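Local coordinates for protein LAIR1 ecotodomain from MGD21 antibody (Homo sapiens, PDB 7JZK) that binds the V2 domain of a Plasmodium RIFIN, as the LAIR1 immunoglobulin-like ectodomain carried as an insertion by an antibody against malaria, at residues 31-36 and 79-84. Residues are numbered along the deposited sequence; the frame is centred on the assembly and turned at random.
Sequences GVQTFR and IYYKSR
Strand 34-38 runs antiparallel to strand 74-82 in the five-stranded sheet of this immunoglobulin domain, and a classic beta bulge interrupts the regular pairing at the start of the first strand: Gln-33 and Thr-34 both sit opposite Tyr-81. Arg-36 and Ile-79 exchange two backbone hydrogen bonds, the straighter from Arg-36 N to Ile-79 O (2.8 Å, 170° at the hydrogen). Tyr-81 N then donates to Thr-34 O, while Tyr-81 O takes Gln-33 N at 3.1 Å across the bulge.

On the face turned to the other sheet, Tyr-80 CB lies over the Phe-35 ring, 4.1 Å from its centroid, a CH-pi contact. Tyr-80 CG, set between the backbone N and the carbonyl carbon (chi1 66°), leads the ring beside Val-32, CD2 3.8 Å from Val-32 CG2, with an edge toward Phe-35 in an offset edge-to-face pair. On the reverse face Arg-36 and Ile-79 run side by side, Arg-36 CB 3.7 Å from Ile-79 CG2, and the guanidinium continues to a salt bridge with Asp-47.

That reverse face meets RIFIN: Tyr-81 OH hydrogen-bonds Phe-105 N of the RIFIN chain. Strands 45-48 and 85-97 flank the pair within the sheet, and Phe-35 packs on Ala-61 and Phe-63 of strand 58-65 in the opposing one.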
loop_
_atom_site.group_PDB
_atom_site.type_symbol
_atom_site.label_atom_id
_atom_site.label_comp_id
_atom_site.label_asym_id
_atom_site.label_seq_id
_atom_site.Cartn_x
_atom_site.Cartn_y
_atom_site.Cartn_z
ATOM N N GLY A 31 -1.619 -7.426 -23.326
ATOM C CA GLY A 31 -1.318 -8.439 -22.348
ATOM C C GLY A 31 -0.828 -7.925 -21.020
ATOM O O GLY A 31 -0.270 -8.709 -20.241
ATOM N N VAL A 32 -1.005 -6.633 -20.729
ATOM C CA VAL A 32 -0.625 -6.139 -19.414
ATOM C C VAL A 32 -1.452 -6.874 -18.372
ATOM O O VAL A 32 -2.684 -6.929 -18.462
ATOM C CB VAL A 32 -0.847 -4.622 -19.308
ATOM C CG1 VAL A 32 -0.655 -4.174 -17.867
ATOM C CG2 VAL A 32 0.084 -3.865 -20.227
ATOM N N GLN A 33 -0.779 -7.456 -17.383
ATOM C CA GLN A 33 -1.509 -8.050 -16.271
ATOM C C GLN A 33 -1.967 -6.983 -15.297
ATOM O O GLN A 33 -3.154 -6.902 -14.968
ATOM C CB GLN A 33 -0.636 -9.061 -15.554
ATOM C CG GLN A 33 0.005 -10.037 -16.484
ATOM C CD GLN A 33 0.706 -11.114 -15.725
ATOM O OE1 GLN A 33 0.422 -11.344 -14.540
ATOM N NE2 GLN A 33 1.645 -11.777 -16.382
ATOM N N THR A 34 -1.049 -6.116 -14.875
ATOM C CA THR A 34 -1.389 -5.095 -13.903
ATOM C C THR A 34 -0.771 -3.766 -14.313
ATOM O O THR A 34 0.398 -3.708 -14.707
ATOM C CB THR A 34 -0.878 -5.465 -12.503
ATOM O OG1 THR A 34 -1.166 -6.837 -12.223
ATOM C CG2 THR A 34 -1.610 -4.668 -11.498
ATOM N N PHE A 35 -1.555 -2.705 -14.190
ATOM C CA PHE A 35 -1.058 -1.341 -14.259
ATOM C C PHE A 35 -0.971 -0.782 -12.844
ATOM O O PHE A 35 -1.917 -0.931 -12.065
ATOM C CB PHE A 35 -1.999 -0.465 -15.075
ATOM C CG PHE A 35 -1.490 -0.148 -16.420
ATOM C CD1 PHE A 35 -2.110 -0.663 -17.542
ATOM C CD2 PHE A 35 -0.357 0.619 -16.569
ATOM C CE1 PHE A 35 -1.621 -0.381 -18.808
ATOM C CE2 PHE A 35 0.136 0.904 -17.807
ATOM C CZ PHE A 35 -0.496 0.408 -18.937
ATOM N N ARG A 36 0.137 -0.113 -12.520
ATOM C CA ARG A 36 0.315 0.557 -11.236
ATOM C C ARG A 36 0.580 2.035 -11.484
ATOM O O ARG A 36 1.531 2.392 -12.202
ATOM C CB ARG A 36 1.475 -0.054 -10.453
ATOM C CG ARG A 36 2.050 0.787 -9.330
ATOM C CD ARG A 36 3.010 -0.049 -8.478
ATOM N NE ARG A 36 2.387 -1.269 -7.966
ATOM C CZ ARG A 36 3.016 -2.174 -7.213
ATOM N NH1 ARG A 36 4.296 -2.002 -6.881
ATOM N NH2 ARG A 36 2.370 -3.254 -6.785
ATOM N N ILE A 79 3.480 2.248 -14.479
ATOM C CA ILE A 79 4.369 1.115 -14.657
ATOM C C ILE A 79 3.476 -0.104 -14.789
ATOM O O ILE A 79 2.395 -0.165 -14.208
ATOM C CB ILE A 79 5.379 0.995 -13.492
ATOM C CG1 ILE A 79 6.410 -0.100 -13.758
ATOM C CG2 ILE A 79 4.666 0.740 -12.199
ATOM C CD1 ILE A 79 7.434 -0.200 -12.671
ATOM N N TYR A 80 3.886 -1.059 -15.599
ATOM C CA TYR A 80 3.022 -2.204 -15.783
ATOM C C TYR A 80 3.828 -3.468 -15.589
ATOM O O TYR A 80 5.062 -3.465 -15.644
ATOM C CB TYR A 80 2.331 -2.201 -17.148
ATOM C CG TYR A 80 3.254 -2.358 -18.327
ATOM C CD1 TYR A 80 3.717 -1.246 -19.011
ATOM C CD2 TYR A 80 3.639 -3.618 -18.779
ATOM C CE1 TYR A 80 4.538 -1.374 -20.081
ATOM C CE2 TYR A 80 4.470 -3.754 -19.845
ATOM C CZ TYR A 80 4.922 -2.633 -20.498
ATOM O OH TYR A 80 5.761 -2.765 -21.590
ATOM N N TYR A 81 3.103 -4.540 -15.313
ATOM C CA TYR A 81 3.690 -5.846 -15.065
ATOM C C TYR A 81 3.269 -6.791 -16.173
ATOM O O TYR A 81 2.081 -6.943 -16.436
ATOM C CB TYR A 81 3.258 -6.391 -13.691
ATOM C CG TYR A 81 4.038 -7.619 -13.231
ATOM C CD1 TYR A 81 5.283 -7.499 -12.652
ATOM C CD2 TYR A 81 3.529 -8.905 -13.383
ATOM C CE1 TYR A 81 6.006 -8.630 -12.252
ATOM C CE2 TYR A 81 4.254 -10.031 -12.976
ATOM C CZ TYR A 81 5.477 -9.883 -12.412
ATOM O OH TYR A 81 6.169 -10.991 -11.995
ATOM N N LYS A 82 4.240 -7.404 -16.834
ATOM C CA LYS A 82 3.937 -8.330 -17.918
ATOM C C LYS A 82 5.079 -9.316 -18.094
ATOM O O LYS A 82 6.244 -8.944 -17.975
ATOM C CB LYS A 82 3.633 -7.494 -19.171
ATOM C CG LYS A 82 2.866 -8.121 -20.308
ATOM C CD LYS A 82 3.703 -8.578 -21.484
ATOM C CE LYS A 82 3.027 -8.023 -22.746
ATOM N NZ LYS A 82 3.829 -7.980 -24.002
ATOM N N SER A 83 4.727 -10.577 -18.336
ATOM C CA SER A 83 5.696 -11.656 -18.519
ATOM C C SER A 83 6.709 -11.714 -17.368
ATOM O O SER A 83 7.922 -11.712 -17.570
ATOM C CB SER A 83 6.385 -11.518 -19.877
ATOM O OG SER A 83 5.467 -11.069 -20.864
ATOM N N ARG A 84 6.203 -11.726 -16.133
ATOM C CA ARG A 84 7.030 -11.895 -14.925
ATOM C C ARG A 84 8.044 -10.789 -14.698
ATOM O O ARG A 84 9.097 -11.028 -14.122
ATOM C CB ARG A 84 7.765 -13.222 -14.906
ATOM C CG ARG A 84 6.917 -14.428 -15.129
ATOM C CD ARG A 84 7.753 -15.440 -15.887
ATOM N NE ARG A 84 7.006 -16.001 -16.996
ATOM C CZ ARG A 84 7.553 -16.416 -18.128
ATOM N NH1 ARG A 84 6.785 -16.912 -19.083
ATOM N NH2 ARG A 84 8.860 -16.324 -18.306
#